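Side-chain contact in monoglyceride lipase (Saccharomyces cerevisiae, PDB 4ZWN), which hydrolyses monoacylglycerols to free fatty acids and glycerol, preferring monounsaturated ones, and also takes part in the breakdown of fatty acid ethyl esters: residues A[71-74]-A[75-78]. The protein carries 2 engineered substitutions. Residues are numbered along the deposited sequence; the frame is centred on the assembly and turned at random.
Sequences GEYT and KIQF
The Tyr73 ring meets Lys75 and Ile76 obliquely: its CE2 is 3.4 Å from Lys75 CB, while its CD1 lies 3.9 Å from Ile76 CG1. Lys75 runs alongside the tyrosine, whereas Ile76 crosses it at about a right angle. Tyr73 CG sits between the backbone N and the carbonyl carbon (chi1 62°), which brings the ring against both side chains, and its OH is hydrogen-bonded to Asp223. On the Phe78 ring, one face carries Lys75 CA, and Thr74 O approaches CD1 obliquely at 3.2 Å. The backbone closes the turn through Gln77 N, which donates to Thr74 O (3.0 Å). Replacing Tyr73 with an alanine is likely to leave Asp223 without this hydroxyl partner and a gap beside Lys75 CB and Ile76 CG1. At the polar end, Gln77 NE2 reaches Glu72 OE1 only weakly (3.4 Å), the carboxylate and amide planes 38° apart; a water bonded to Glu72 OE2 and Gln77 OE1 adds a second link, and Gly69 N also donates to Glu72 OE1. The Glu72 side chain lies about 6 Å from those of Ser144 and His302, the inferred nucleophile and charge-relay histidine of this alpha/beta hydrolase; bonds at both oxygens probably limit the carboxylate's rotation there.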
ATOM      1  N   GLY A  71       9.101   4.179  -0.950  1.00 31.11           N
ATOM      2  CA  GLY A  71       9.312   5.587  -1.235  1.00 32.47           C
ATOM      3  C   GLY A  71       8.195   6.502  -0.775  1.00 31.75           C
ATOM      4  O   GLY A  71       8.322   7.725  -0.840  1.00 36.67           O
ATOM      5  N   GLU A  72       7.098   5.913  -0.308  1.00 32.06           N
ATOM      6  CA  GLU A  72       5.946   6.687   0.134  1.00 35.55           C
ATOM      7  C   GLU A  72       5.970   6.937   1.640  1.00 32.15           C
ATOM      8  O   GLU A  72       6.832   6.421   2.353  1.00 32.96           O
ATOM      9  CB  GLU A  72       4.647   5.978  -0.259  1.00 33.67           C
ATOM     10  CG  GLU A  72       4.381   5.936  -1.758  1.00 30.33           C
ATOM     11  CD  GLU A  72       3.018   5.361  -2.084  1.00 33.56           C
ATOM     12  OE1 GLU A  72       2.422   4.711  -1.196  1.00 32.90           O
ATOM     13  OE2 GLU A  72       2.536   5.564  -3.220  1.00 31.75           O
ATOM     14  N   TYR A  73       5.014   7.734   2.109  1.00 27.22           N
ATOM     15  CA  TYR A  73       4.866   8.047   3.528  1.00 34.53           C
ATOM     16  C   TYR A  73       3.477   8.652   3.758  1.00 33.54           C
ATOM     17  O   TYR A  73       2.654   8.667   2.843  1.00 34.34           O
ATOM     18  CB  TYR A  73       5.979   8.993   4.012  1.00 32.29           C
ATOM     19  CG  TYR A  73       5.994  10.348   3.337  1.00 34.53           C
ATOM     20  CD1 TYR A  73       6.371  10.478   2.007  1.00 35.56           C
ATOM     21  CD2 TYR A  73       5.646  11.497   4.034  1.00 31.59           C
ATOM     22  CE1 TYR A  73       6.384  11.707   1.384  1.00 39.94           C
ATOM     23  CE2 TYR A  73       5.661  12.733   3.420  1.00 36.74           C
ATOM     24  CZ  TYR A  73       6.026  12.832   2.093  1.00 44.27           C
ATOM     25  OH  TYR A  73       6.045  14.059   1.470  1.00 50.84           O
ATOM     26  N   THR A  74       3.223   9.142   4.969  1.00 31.90           N
ATOM     27  CA  THR A  74       1.883   9.587   5.367  1.00 30.53           C
ATOM     28  C   THR A  74       1.214  10.567   4.398  1.00 35.74           C
ATOM     29  O   THR A  74       0.063  10.366   4.015  1.00 35.86           O
ATOM     30  CB  THR A  74       1.908  10.248   6.757  1.00 34.26           C
ATOM     31  OG1 THR A  74       2.826  11.349   6.747  1.00 37.77           O
ATOM     32  CG2 THR A  74       2.331   9.244   7.819  1.00 30.48           C
ATOM     33  N   LYS A  75       1.933  11.616   4.003  1.00 35.55           N
ATOM     34  CA  LYS A  75       1.371  12.667   3.151  1.00 37.19           C
ATOM     35  C   LYS A  75       0.834  12.129   1.825  1.00 36.61           C
ATOM     36  O   LYS A  75      -0.143  12.653   1.285  1.00 36.17           O
ATOM     37  CB  LYS A  75       2.419  13.757   2.881  1.00 39.77           C
ATOM     38  CG  LYS A  75       1.944  14.868   1.945  1.00 43.45           C
ATOM     39  CD  LYS A  75       3.020  15.919   1.716  1.00 56.60           C
ATOM     40  CE  LYS A  75       3.073  16.922   2.859  1.00 56.47           C
ATOM     41  NZ  LYS A  75       1.815  17.714   2.941  1.00 60.88           N
ATOM     42  N   ILE A  76       1.471  11.084   1.305  1.00 32.97           N
ATOM     43  CA  ILE A  76       1.055  10.499   0.035  1.00 38.10           C
ATOM     44  C   ILE A  76      -0.365   9.939   0.139  1.00 37.93           C
ATOM     45  O   ILE A  76      -1.133   9.982  -0.821  1.00 31.65           O
ATOM     46  CB  ILE A  76       2.027   9.388  -0.419  1.00 36.62           C
ATOM     47  CG1 ILE A  76       3.458   9.927  -0.474  1.00 38.38           C
ATOM     48  CG2 ILE A  76       1.625   8.833  -1.781  1.00 33.89           C
ATOM     49  CD1 ILE A  76       3.647  11.076  -1.447  1.00 30.72           C
ATOM     50  N   GLN A  77      -0.723   9.439   1.316  1.00 37.44           N
ATOM     51  CA  GLN A  77      -2.049   8.866   1.505  1.00 34.66           C
ATOM     52  C   GLN A  77      -3.061   9.876   2.049  1.00 36.60           C
ATOM     53  O   GLN A  77      -4.178   9.500   2.405  1.00 35.64           O
ATOM     54  CB  GLN A  77      -1.974   7.649   2.428  1.00 31.07           C
ATOM     55  CG  GLN A  77      -1.957   6.326   1.681  1.00 28.04           C
ATOM     56  CD  GLN A  77      -0.817   6.234   0.687  1.00 31.70           C
ATOM     57  OE1 GLN A  77      -1.013   6.377  -0.521  1.00 29.21           O
ATOM     58  NE2 GLN A  77       0.386   5.989   1.192  1.00 27.99           N
ATOM     59  N   PHE A  78      -2.676  11.151   2.101  1.00 30.68           N
ATOM     60  CA  PHE A  78      -3.587  12.205   2.551  1.00 35.97           C
ATOM     61  C   PHE A  78      -4.856  12.251   1.710  1.00 34.75           C
ATOM     62  O   PHE A  78      -5.962  12.315   2.244  1.00 32.94           O
ATOM     63  CB  PHE A  78      -2.910  13.578   2.509  1.00 37.64           C
ATOM     64  CG  PHE A  78      -2.047  13.874   3.703  1.00 40.02           C
ATOM     65  CD1 PHE A  78      -1.822  12.910   4.674  1.00 39.83           C
ATOM     66  CD2 PHE A  78      -1.470  15.123   3.861  1.00 40.27           C
ATOM     67  CE1 PHE A  78      -1.027  13.184   5.776  1.00 34.69           C
ATOM     68  CE2 PHE A  78      -0.679  15.403   4.959  1.00 41.85           C
ATOM     69  CZ  PHE A  78      -0.457  14.431   5.916  1.00 38.48           C
TER
HETATM   70  O   HOH W   1      -0.352   5.492  -3.398  1.00 27.60           O
HETATM   71  O   HOH W   2       0.864   6.129   3.838  1.00 27.53           O